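Local structure of agglutinin alpha chain (Artocarpus integer, 4R6R) at residues Asn16-Lys21 with Ile25-Val30; Gly73-Tyr78 with Gly121-Tyr126; Thr102-Pro107 with Asp125-Tyr130. The protein binds D-galactose and the T-antigen disaccharide Gal-beta1,3-GalNAc as a tetrameric plant lectin, recognises human IgA1 and stimulates distinct T- and B-cell functions. All coordinates share one frame; numbering follows the deposited sequence.

Contact 1: Asn16-Lys21 with Ile25-Val30; sequences NLSYNK and IGDFQV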
loop_
_atom_site.group_PDB
_atom_site.type_symbol
_atom_site.label_atom_id
_atom_site.label_comp_id
_atom_site.label_asym_id
_atom_site.label_seq_id
_atom_site.Cartn_x
_atom_site.Cartn_y
_atom_site.Cartn_z
ATOM N N ASN A 16 10.043 -1.325 24.784
ATOM C CA ASN A 16 10.257 -1.413 26.231
ATOM C C ASN A 16 9.008 -2.038 26.874
ATOM O O ASN A 16 7.941 -1.449 26.863
ATOM C CB ASN A 16 10.481 -0.029 26.790
ATOM C CG ASN A 16 11.772 0.566 26.326
ATOM O OD1 ASN A 16 12.842 0.201 26.787
ATOM N ND2 ASN A 16 11.665 1.491 25.425
ATOM N N LEU A 17 9.147 -3.253 27.406
ATOM C CA LEU A 17 7.988 -3.922 27.988
ATOM C C LEU A 17 8.395 -4.495 29.343
ATOM O O LEU A 17 9.600 -4.489 29.725
ATOM C CB LEU A 17 7.406 -4.997 27.062
ATOM C CG LEU A 17 8.307 -6.208 26.790
ATOM C CD1 LEU A 17 8.194 -7.241 27.916
ATOM C CD2 LEU A 17 7.845 -6.886 25.505
ATOM N N SER A 18 7.380 -4.797 30.133
ATOM C CA SER A 18 7.672 -5.457 31.402
ATOM C C SER A 18 6.880 -6.722 31.469
ATOM O O SER A 18 5.870 -6.896 30.797
ATOM C CB SER A 18 7.487 -4.529 32.558
ATOM O OG SER A 18 6.092 -4.327 32.813
ATOM N N TYR A 19 7.347 -7.664 32.301
ATOM C CA TYR A 19 6.713 -8.970 32.417
ATOM C C TYR A 19 6.994 -9.589 33.748
ATOM O O TYR A 19 7.836 -9.135 34.513
ATOM C CB TYR A 19 7.262 -9.918 31.308
ATOM C CG TYR A 19 8.739 -10.261 31.505
ATOM C CD1 TYR A 19 9.710 -9.420 30.983
ATOM C CD2 TYR A 19 9.182 -11.393 32.243
ATOM C CE1 TYR A 19 11.067 -9.665 31.197
ATOM C CE2 TYR A 19 10.543 -11.642 32.420
ATOM C CZ TYR A 19 11.450 -10.771 31.855
ATOM O OH TYR A 19 12.840 -10.986 32.024
ATOM N N ASN A 20 6.172 -10.593 34.060
ATOM C CA ASN A 20 6.349 -11.348 35.322
ATOM C C ASN A 20 6.404 -12.822 34.902
ATOM O O ASN A 20 5.587 -13.279 34.113
ATOM C CB ASN A 20 5.184 -11.010 36.234
ATOM C CG ASN A 20 5.312 -11.615 37.623
ATOM O OD1 ASN A 20 5.420 -12.818 37.746
ATOM N ND2 ASN A 20 5.170 -10.773 38.682
ATOM N N LYS A 21 7.405 -13.555 35.445
ATOM C CA LYS A 21 7.618 -14.916 35.087
ATOM C C LYS A 21 6.584 -15.885 35.696
ATOM O O LYS A 21 6.634 -17.060 35.401
ATOM C CB LYS A 21 9.038 -15.322 35.543
ATOM C CG LYS A 21 10.158 -14.505 34.888
ATOM C CD LYS A 21 11.487 -14.985 35.496
ATOM C CE LYS A 21 12.651 -14.266 34.765
ATOM N NZ LYS A 21 13.948 -14.665 35.380
ATOM N N ILE A 25 2.433 -10.440 30.498
ATOM C CA ILE A 25 3.002 -9.153 30.131
ATOM C C ILE A 25 2.280 -8.040 30.857
ATOM O O ILE A 25 1.035 -8.054 31.017
ATOM C CB ILE A 25 2.880 -8.948 28.581
ATOM C CG1 ILE A 25 3.508 -10.138 27.847
ATOM C CG2 ILE A 25 3.363 -7.555 28.141
ATOM C CD1 ILE A 25 5.034 -10.168 28.026
ATOM N N GLY A 26 3.040 -7.073 31.311
ATOM C CA GLY A 26 2.606 -5.881 31.965
ATOM C C GLY A 26 2.659 -4.627 31.095
ATOM O O GLY A 26 1.750 -4.426 30.268
ATOM N N ASP A 27 3.654 -3.775 31.320
ATOM C CA ASP A 27 3.701 -2.471 30.643
ATOM C C ASP A 27 4.211 -2.709 29.187
ATOM O O ASP A 27 4.906 -3.733 28.890
ATOM C CB ASP A 27 4.797 -1.617 31.267
ATOM C CG ASP A 27 4.583 -1.307 32.775
ATOM O OD1 ASP A 27 3.495 -1.411 33.282
ATOM O OD2 ASP A 27 5.570 -0.857 33.383
ATOM N N PHE A 28 3.831 -1.774 28.324
ATOM C CA PHE A 28 4.292 -1.890 26.910
ATOM C C PHE A 28 4.471 -0.492 26.390
ATOM O O PHE A 28 3.578 0.346 26.492
ATOM C CB PHE A 28 3.217 -2.658 26.122
ATOM C CG PHE A 28 3.670 -2.990 24.709
ATOM C CD1 PHE A 28 4.489 -4.113 24.499
ATOM C CD2 PHE A 28 3.235 -2.201 23.647
ATOM C CE1 PHE A 28 4.948 -4.449 23.196
ATOM C CE2 PHE A 28 3.637 -2.582 22.337
ATOM C CZ PHE A 28 4.478 -3.660 22.139
ATOM N N GLN A 29 5.619 -0.264 25.762
ATOM C CA GLN A 29 5.951 1.037 25.149
ATOM C C GLN A 29 6.867 0.825 23.958
ATOM O O GLN A 29 7.692 -0.096 23.913
ATOM C CB GLN A 29 6.644 1.893 26.212
ATOM C CG GLN A 29 6.971 3.346 25.810
ATOM C CD GLN A 29 8.264 3.498 25.008
ATOM O OE1 GLN A 29 9.149 2.654 25.020
ATOM N NE2 GLN A 29 8.379 4.648 24.311
ATOM N N VAL A 30 6.711 1.671 22.932
ATOM C CA VAL A 30 7.516 1.523 21.739
ATOM C C VAL A 30 8.082 2.851 21.285
ATOM O O VAL A 30 7.371 3.875 21.278
ATOM C CB VAL A 30 6.655 0.944 20.598
ATOM C CG1 VAL A 30 7.443 0.694 19.301
ATOM C CG2 VAL A 30 5.967 -0.387 21.021
HETATM O O HOH W 1 6.665 -2.332 35.056
#
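Ser18 OG is gripped by two groups at once: the amide of Asp27 points at it, N to OG 2.9 Å with 164° at the hydrogen, and a water bridges OG to Asp27 OD2. The hydroxyl reaches this place because chi1 of 75° sets OG between the backbone N and the carbonyl carbon of Ser18, turned toward the partner strand. There, at a beta bulge, it accepts the Asp27 amide while Ser18 O is taken by Gly26 N (2.9 Å); the antiparallel register slips by one residue between the Leu17-Phe28 and Tyr19-Ile25 pairs, both non-hydrogen-bonded. The backbone N of Ser18 is in use as well, donating to Asp27 O (3.0 Å). Beyond the bulge, Asn16 and Gln29 form a hydrogen-bonded pair, and their side chains run alongside each other. Asn16 ND2 donates to Gln29 OE1 at 2.8 Å, the amide planes 32° apart. Further bonds from Asn16 OD1 to Lys55 and from Gln29 NE2 to Gly41 fix which way round the two amides sit. The sheet face carrying Leu17, Phe28, Tyr19 and Ile25 is largely apolar; Ile25 CD1 lies 4.0 Å from Tyr19 CB, and Leu17 CB rests obliquely against the Phe28 ring. Asp27 also takes Ser46 N on OD1 and forms a salt bridge with Lys45. The hairpin of strands 11-19 and 25-34 thus has two chemically distinct faces, and at its bulge a serine hydroxyl, not a backbone carbonyl, accepts the amide of Asp27, consistent with the shifted register.

Contact 2: Gly73-Tyr78 with Gly121-Tyr126; sequences GNVSGY and GYWLDY. With 147 (4-nitrophenyl beta-D-galactopyranoside), chain I; EDO (1,2-ethanediol), chain L.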
loop_
_atom_site.group_PDB
_atom_site.type_symbol
_atom_site.label_atom_id
_atom_site.label_comp_id
_atom_site.label_asym_id
_atom_site.label_seq_id
_atom_site.Cartn_x
_atom_site.Cartn_y
_atom_site.Cartn_z
ATOM N N GLY A 73 -3.862 -16.606 27.663
ATOM C CA GLY A 73 -4.418 -17.556 28.591
ATOM C C GLY A 73 -4.883 -16.866 29.850
ATOM O O GLY A 73 -4.762 -15.653 30.020
ATOM N N ASN A 74 -5.352 -17.681 30.797
ATOM C CA ASN A 74 -5.951 -17.215 32.040
ATOM C C ASN A 74 -4.949 -16.716 33.025
ATOM O O ASN A 74 -3.914 -17.393 33.329
ATOM C CB ASN A 74 -6.668 -18.396 32.697
ATOM N N VAL A 75 -5.179 -15.502 33.501
ATOM C CA VAL A 75 -4.560 -15.048 34.737
ATOM C C VAL A 75 -5.646 -14.358 35.575
ATOM O O VAL A 75 -6.295 -13.458 35.106
ATOM C CB VAL A 75 -3.399 -14.033 34.500
ATOM C CG1 VAL A 75 -2.819 -13.616 35.857
ATOM C CG2 VAL A 75 -2.294 -14.655 33.639
ATOM N N SER A 76 -5.859 -14.817 36.831
ATOM C CA SER A 76 -6.849 -14.213 37.752
ATOM C C SER A 76 -8.245 -14.195 37.103
ATOM O O SER A 76 -9.068 -13.317 37.366
ATOM C CB SER A 76 -6.391 -12.839 38.252
ATOM O OG SER A 76 -5.223 -12.966 39.036
ATOM N N GLY A 77 -8.451 -15.146 36.197
ATOM C CA GLY A 77 -9.744 -15.304 35.493
ATOM C C GLY A 77 -9.980 -14.330 34.333
ATOM O O GLY A 77 -11.129 -14.088 33.914
ATOM N N TYR A 78 -8.903 -13.736 33.835
ATOM C CA TYR A 78 -8.967 -12.851 32.654
ATOM C C TYR A 78 -8.114 -13.536 31.590
ATOM O O TYR A 78 -7.051 -14.154 31.903
ATOM C CB TYR A 78 -8.333 -11.508 32.977
ATOM C CG TYR A 78 -9.118 -10.682 33.977
ATOM C CD1 TYR A 78 -10.251 -9.970 33.565
ATOM C CD2 TYR A 78 -8.757 -10.649 35.318
ATOM C CE1 TYR A 78 -10.998 -9.209 34.482
ATOM C CE2 TYR A 78 -9.482 -9.885 36.230
ATOM C CZ TYR A 78 -10.598 -9.175 35.802
ATOM O OH TYR A 78 -11.351 -8.412 36.683
ATOM N N GLY A 121 -4.764 -3.794 31.396
ATOM C CA GLY A 121 -5.412 -3.634 32.726
ATOM C C GLY A 121 -4.353 -4.003 33.773
ATOM O O GLY A 121 -3.264 -3.394 33.850
ATOM N N TYR A 122 -4.584 -5.066 34.576
ATOM C CA TYR A 122 -3.449 -5.609 35.378
ATOM C C TYR A 122 -2.366 -6.115 34.397
ATOM O O TYR A 122 -1.151 -6.055 34.681
ATOM C CB TYR A 122 -3.945 -6.778 36.278
ATOM C CG TYR A 122 -4.672 -6.328 37.558
ATOM C CD1 TYR A 122 -5.268 -5.099 37.656
ATOM C CD2 TYR A 122 -4.624 -7.131 38.695
ATOM C CE1 TYR A 122 -5.915 -4.672 38.809
ATOM C CE2 TYR A 122 -5.232 -6.701 39.880
ATOM C CZ TYR A 122 -5.870 -5.488 39.905
ATOM O OH TYR A 122 -6.484 -5.039 41.065
ATOM N N TRP A 123 -2.846 -6.743 33.320
ATOM C CA TRP A 123 -1.915 -7.310 32.287
ATOM C C TRP A 123 -2.348 -6.806 30.899
ATOM O O TRP A 123 -3.434 -6.247 30.705
ATOM C CB TRP A 123 -1.814 -8.849 32.317
ATOM C CG TRP A 123 -1.464 -9.253 33.709
ATOM C CD1 TRP A 123 -0.219 -9.153 34.331
ATOM C CD2 TRP A 123 -2.412 -9.685 34.747
ATOM N NE1 TRP A 123 -0.350 -9.525 35.666
ATOM C CE2 TRP A 123 -1.638 -9.870 35.948
ATOM C CE3 TRP A 123 -3.795 -9.885 34.791
ATOM C CZ2 TRP A 123 -2.228 -10.271 37.175
ATOM C CZ3 TRP A 123 -4.371 -10.335 36.014
ATOM C CH2 TRP A 123 -3.596 -10.504 37.159
ATOM N N LEU A 124 -1.469 -7.054 29.906
ATOM C CA LEU A 124 -1.798 -6.817 28.502
ATOM C C LEU A 124 -2.966 -7.763 28.157
ATOM O O LEU A 124 -2.827 -8.967 28.125
ATOM C CB LEU A 124 -0.563 -7.122 27.645
ATOM C CG LEU A 124 -0.759 -6.924 26.097
ATOM C CD1 LEU A 124 -1.184 -5.515 25.745
ATOM C CD2 LEU A 124 0.566 -7.337 25.406
ATOM N N ASP A 125 -4.102 -7.158 27.855
ATOM C CA ASP A 125 -5.303 -7.936 27.569
ATOM C C ASP A 125 -5.318 -8.460 26.158
ATOM O O ASP A 125 -5.663 -9.598 25.935
ATOM C CB ASP A 125 -6.566 -7.067 27.764
ATOM C CG ASP A 125 -6.666 -6.453 29.181
ATOM O OD1 ASP A 125 -6.581 -7.274 30.123
ATOM O OD2 ASP A 125 -6.760 -5.201 29.316
ATOM N N TYR A 126 -4.921 -7.591 25.205
ATOM C CA TYR A 126 -4.977 -7.992 23.805
ATOM C C TYR A 126 -4.148 -6.935 23.116
ATOM O O TYR A 126 -3.925 -5.829 23.641
ATOM C CB TYR A 126 -6.448 -8.112 23.233
ATOM C CG TYR A 126 -7.240 -6.870 23.304
ATOM C CD1 TYR A 126 -7.041 -5.811 22.408
ATOM C CD2 TYR A 126 -8.260 -6.731 24.291
ATOM C CE1 TYR A 126 -7.771 -4.630 22.521
ATOM C CE2 TYR A 126 -8.998 -5.561 24.403
ATOM C CZ TYR A 126 -8.768 -4.522 23.525
ATOM O OH TYR A 126 -9.526 -3.373 23.652
HETATM C C1 147 I . -8.644 -5.565 35.261
HETATM C C2 147 I . -9.670 -4.941 34.275
HETATM O O2 147 I . -10.873 -4.448 34.932
HETATM C C3 147 I . -10.075 -5.943 33.180
HETATM O O3 147 I . -10.858 -5.235 32.196
HETATM C C4 147 I . -8.753 -6.561 32.532
HETATM O O4 147 I . -8.137 -5.462 31.893
HETATM C C5 147 I . -7.806 -7.120 33.694
HETATM C C6 147 I . -6.659 -8.042 33.219
HETATM O O6 147 I . -5.555 -7.303 32.656
HETATM O O5 147 I . -7.390 -6.050 34.583
HETATM O O1 147 I . -8.433 -4.591 36.314
HETATM C C1 EDO L . -2.231 -15.529 40.138
HETATM O O1 EDO L . -3.541 -15.008 39.834
HETATM C C2 EDO L . -1.344 -14.414 40.681
HETATM O O2 EDO L . -1.678 -13.183 40.027
#
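Val75 CG1 stands anti to its own backbone nitrogen (chi1 180°), while chi1 of -54° in Trp123 sets the indole anti to the carbonyl carbon; together these torsions press the methyl onto the ring. The CH-pi contact is nearly vertical, with CG1 3.5 Å from the centroid of the six-membered ring and 14° off its normal. The opposite face of the indole carries Tyr122 CB, so Trp123 is clamped between its chain neighbour and the valine. Ser76 OG comes to 3.5 Å from Trp123 CH2, and also donates to a 1,2-ethanediol molecule that probably comes from the crystallisation liquor. At the edge of the indole, Tyr78 CD2 approaches CZ3.

Both segments close on the galactoside. Its C5 sits over the centre of the Tyr78 ring, 3.6 Å above the plane, the apolar stacking by which lectins commonly hold galactose. From the other segment, Tyr122 N donates to sugar O5. Trp123 N donates to sugar O6 at 2.8 Å. O6 in turn donates to Asp125 OD1 at 2.7 Å, which leaves this hydroxyl held both as acceptor and as donor. Ser119 OG bonds to Asp125 OD2 and positions the carboxylate from the second shell. Gly121 CA lies 3.4 Å from sugar O4, so the backbone itself comes up against the sugar. Gly1 N is also hydrogen-bonded to the galactoside.

The type I' turn from Val75 to Tyr78 joins strands 65-75 and 78-88, in the IgA-binding region. It faces the loop that leads from strand 110-120 into strand 124-132; Val80 of strand 78-88 packs against both Val75 and Trp123.

Contact 3: Thr102-Pro107 with Asp125-Tyr130; sequences TPFNLP and DYFSMY. With 147 (4-nitrophenyl beta-D-galactopyranoside), chain I.
Met129 begins at a CB directed toward the strand Thr102-Pro107 and runs extended through CG to SD, with chi2 at -176°. SD lies in the plane of the neighbouring Phe127 ring, at its edge. At SD the chain bends (chi3 -74°) and delivers CE to Leu106, where the methyl lies 3.8 Å from Leu106 CG and as close to Leu106 CB. The two side chains therefore meet tip to tip. On its way Met129 also packs on Val68, Ile113 and Phe116.

Alongside this pair, the rings of Phe104 and Phe127 also meet across the two strands. Phe104 CZ comes to 3.7 Å from Phe127 CE1, approaching the edge of the Phe127 ring close to its plane. The centroids are 5.8 Å apart and the planes inclined at 62°. No hydrogen bond crosses between the segments: the contact is wholly apolar and buried, and it joins two sheets of the beta-prism through their inner faces.

Leu84, from strand 78-88, touches both Phe104 and Phe127. Strand 102-108 pairs with strand 65-75, through backbone bonds such as Phe104 with Gly70, and is an outermost strand, within this chain, of its four-stranded sheet. Strand 124-132 pairs with strand 110-120 on one side, while on the other a strand of the bound peptide chain extends its sheet; an aromatic ring of that peptide stacks on Phe104, and Leu106 meets Leu106 of a second subunit.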
loop_
_atom_site.group_PDB
_atom_site.type_symbol
_atom_site.label_atom_id
_atom_site.label_comp_id
_atom_site.label_asym_id
_atom_site.label_seq_id
_atom_site.Cartn_x
_atom_site.Cartn_y
_atom_site.Cartn_z
ATOM N N THR A 102 -2.714 -20.775 25.103
ATOM C CA THR A 102 -2.965 -20.964 23.652
ATOM C C THR A 102 -1.902 -20.184 22.872
ATOM O O THR A 102 -1.849 -18.965 22.999
ATOM C CB THR A 102 -4.347 -20.419 23.290
ATOM O OG1 THR A 102 -5.360 -21.074 24.081
ATOM C CG2 THR A 102 -4.697 -20.666 21.827
ATOM N N PRO A 103 -1.095 -20.860 22.041
ATOM C CA PRO A 103 -0.110 -20.134 21.245
ATOM C C PRO A 103 -0.773 -19.324 20.143
ATOM O O PRO A 103 -1.887 -19.623 19.680
ATOM C CB PRO A 103 0.744 -21.234 20.647
ATOM C CG PRO A 103 -0.225 -22.391 20.477
ATOM C CD PRO A 103 -1.114 -22.299 21.698
ATOM N N PHE A 104 -0.077 -18.236 19.787
ATOM C CA PHE A 104 -0.355 -17.476 18.533
ATOM C C PHE A 104 0.958 -17.086 17.930
ATOM O O PHE A 104 2.036 -17.020 18.549
ATOM C CB PHE A 104 -1.261 -16.250 18.781
ATOM C CG PHE A 104 -0.570 -15.175 19.534
ATOM C CD1 PHE A 104 0.162 -14.182 18.831
ATOM C CD2 PHE A 104 -0.568 -15.167 20.932
ATOM C CE1 PHE A 104 0.885 -13.225 19.523
ATOM C CE2 PHE A 104 0.128 -14.162 21.623
ATOM C CZ PHE A 104 0.864 -13.211 20.899
ATOM N N ASN A 105 0.889 -16.840 16.624
ATOM C CA ASN A 105 2.063 -16.343 15.919
ATOM C C ASN A 105 1.696 -15.550 14.676
ATOM O O ASN A 105 0.729 -15.902 13.947
ATOM C CB ASN A 105 3.079 -17.409 15.602
ATOM C CG ASN A 105 2.583 -18.382 14.575
ATOM O OD1 ASN A 105 3.344 -18.778 13.700
ATOM N ND2 ASN A 105 1.320 -18.815 14.683
ATOM N N LEU A 106 2.413 -14.447 14.518
ATOM C CA LEU A 106 2.300 -13.636 13.294
ATOM C C LEU A 106 3.692 -13.585 12.705
ATOM O O LEU A 106 4.457 -12.694 13.034
ATOM C CB LEU A 106 1.755 -12.229 13.627
ATOM C CG LEU A 106 1.312 -11.313 12.456
ATOM C CD1 LEU A 106 2.379 -10.648 11.639
ATOM C CD2 LEU A 106 0.312 -11.984 11.526
ATOM N N PRO A 107 4.031 -14.505 11.787
ATOM C CA PRO A 107 5.257 -14.449 10.964
ATOM C C PRO A 107 4.973 -13.555 9.746
ATOM O O PRO A 107 3.831 -13.475 9.269
ATOM C CB PRO A 107 5.479 -15.888 10.513
ATOM C CG PRO A 107 4.291 -16.630 10.949
ATOM C CD PRO A 107 3.231 -15.701 11.451
ATOM N N ASP A 125 -4.102 -7.158 27.855
ATOM C CA ASP A 125 -5.303 -7.936 27.569
ATOM C C ASP A 125 -5.318 -8.460 26.158
ATOM O O ASP A 125 -5.663 -9.598 25.935
ATOM C CB ASP A 125 -6.566 -7.067 27.764
ATOM C CG ASP A 125 -6.666 -6.453 29.181
ATOM O OD1 ASP A 125 -6.581 -7.274 30.123
ATOM O OD2 ASP A 125 -6.760 -5.201 29.316
ATOM N N TYR A 126 -4.921 -7.591 25.205
ATOM C CA TYR A 126 -4.977 -7.992 23.805
ATOM C C TYR A 126 -4.148 -6.935 23.116
ATOM O O TYR A 126 -3.925 -5.829 23.641
ATOM C CB TYR A 126 -6.448 -8.112 23.233
ATOM C CG TYR A 126 -7.240 -6.870 23.304
ATOM C CD1 TYR A 126 -7.041 -5.811 22.408
ATOM C CD2 TYR A 126 -8.260 -6.731 24.291
ATOM C CE1 TYR A 126 -7.771 -4.630 22.521
ATOM C CE2 TYR A 126 -8.998 -5.561 24.403
ATOM C CZ TYR A 126 -8.768 -4.522 23.525
ATOM O OH TYR A 126 -9.526 -3.373 23.652
ATOM N N PHE A 127 -3.767 -7.274 21.874
ATOM C CA PHE A 127 -3.120 -6.272 21.016
ATOM C C PHE A 127 -3.299 -6.637 19.560
ATOM O O PHE A 127 -3.660 -7.785 19.225
ATOM C CB PHE A 127 -1.605 -6.140 21.327
ATOM C CG PHE A 127 -0.765 -7.279 20.800
ATOM C CD1 PHE A 127 -0.751 -8.517 21.420
ATOM C CD2 PHE A 127 0.014 -7.155 19.647
ATOM C CE1 PHE A 127 -0.028 -9.596 20.892
ATOM C CE2 PHE A 127 0.794 -8.192 19.185
ATOM C CZ PHE A 127 0.759 -9.456 19.750
ATOM N N SER A 128 -3.149 -5.595 18.731
ATOM C CA SER A 128 -3.131 -5.749 17.277
ATOM C C SER A 128 -1.918 -5.015 16.737
ATOM O O SER A 128 -1.315 -4.182 17.426
ATOM C CB SER A 128 -4.374 -5.177 16.669
ATOM O OG SER A 128 -5.555 -5.823 17.199
ATOM N N MET A 129 -1.570 -5.274 15.463
ATOM C CA MET A 129 -0.407 -4.680 14.824
ATOM C C MET A 129 -0.803 -4.070 13.467
ATOM O O MET A 129 -1.552 -4.679 12.682
ATOM C CB MET A 129 0.652 -5.710 14.615
ATOM C CG MET A 129 1.190 -6.231 15.976
ATOM S SD MET A 129 2.544 -7.373 15.840
ATOM C CE MET A 129 1.711 -8.834 15.269
ATOM N N TYR A 130 -0.325 -2.860 13.246
ATOM C CA TYR A 130 -0.414 -2.220 11.940
ATOM C C TYR A 130 0.716 -2.762 11.139
ATOM O O TYR A 130 1.855 -2.870 11.603
ATOM C CB TYR A 130 -0.104 -0.734 12.098
ATOM C CG TYR A 130 -1.213 0.020 12.789
ATOM C CD1 TYR A 130 -1.333 0.037 14.226
ATOM C CD2 TYR A 130 -2.109 0.814 12.078
ATOM C CE1 TYR A 130 -2.332 0.788 14.877
ATOM C CE2 TYR A 130 -3.077 1.592 12.713
ATOM C CZ TYR A 130 -3.183 1.592 14.126
ATOM O OH TYR A 130 -4.141 2.354 14.697
HETATM C C1 147 I . -8.644 -5.565 35.261
HETATM C C2 147 I . -9.670 -4.941 34.275
HETATM O O2 147 I . -10.873 -4.448 34.932
HETATM C C3 147 I . -10.075 -5.943 33.180
HETATM O O3 147 I . -10.858 -5.235 32.196
HETATM C C4 147 I . -8.753 -6.561 32.532
HETATM O O4 147 I . -8.137 -5.462 31.893
HETATM C C5 147 I . -7.806 -7.120 33.694
HETATM C C6 147 I . -6.659 -8.042 33.219
HETATM O O6 147 I . -5.555 -7.303 32.656
HETATM O O5 147 I . -7.390 -6.050 34.583
HETATM O O1 147 I . -8.433 -4.591 36.314
#

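How the contacts relate
The three contacts sample all three sheets of the beta-prism fold. Contact 1 lies first along the chain, within the hairpin of strands 11-19 and 25-34. Contacts 2 and 3 follow, ending on the same strand 124-132 and sharing Asp125 and Tyr126; both also reach the sheet that contains neighbouring strands 65-75 and 102-108. Contacts 1 and 2 have centres about 13 Å apart and touch where Ile25 O meets Leu124 N. Contacts 1 and 3, with centres about 15 Å apart, flank the centre of the chain without touching. Strand 124-132 thus connects the galactoside site at one end of the prism with the apolar interior.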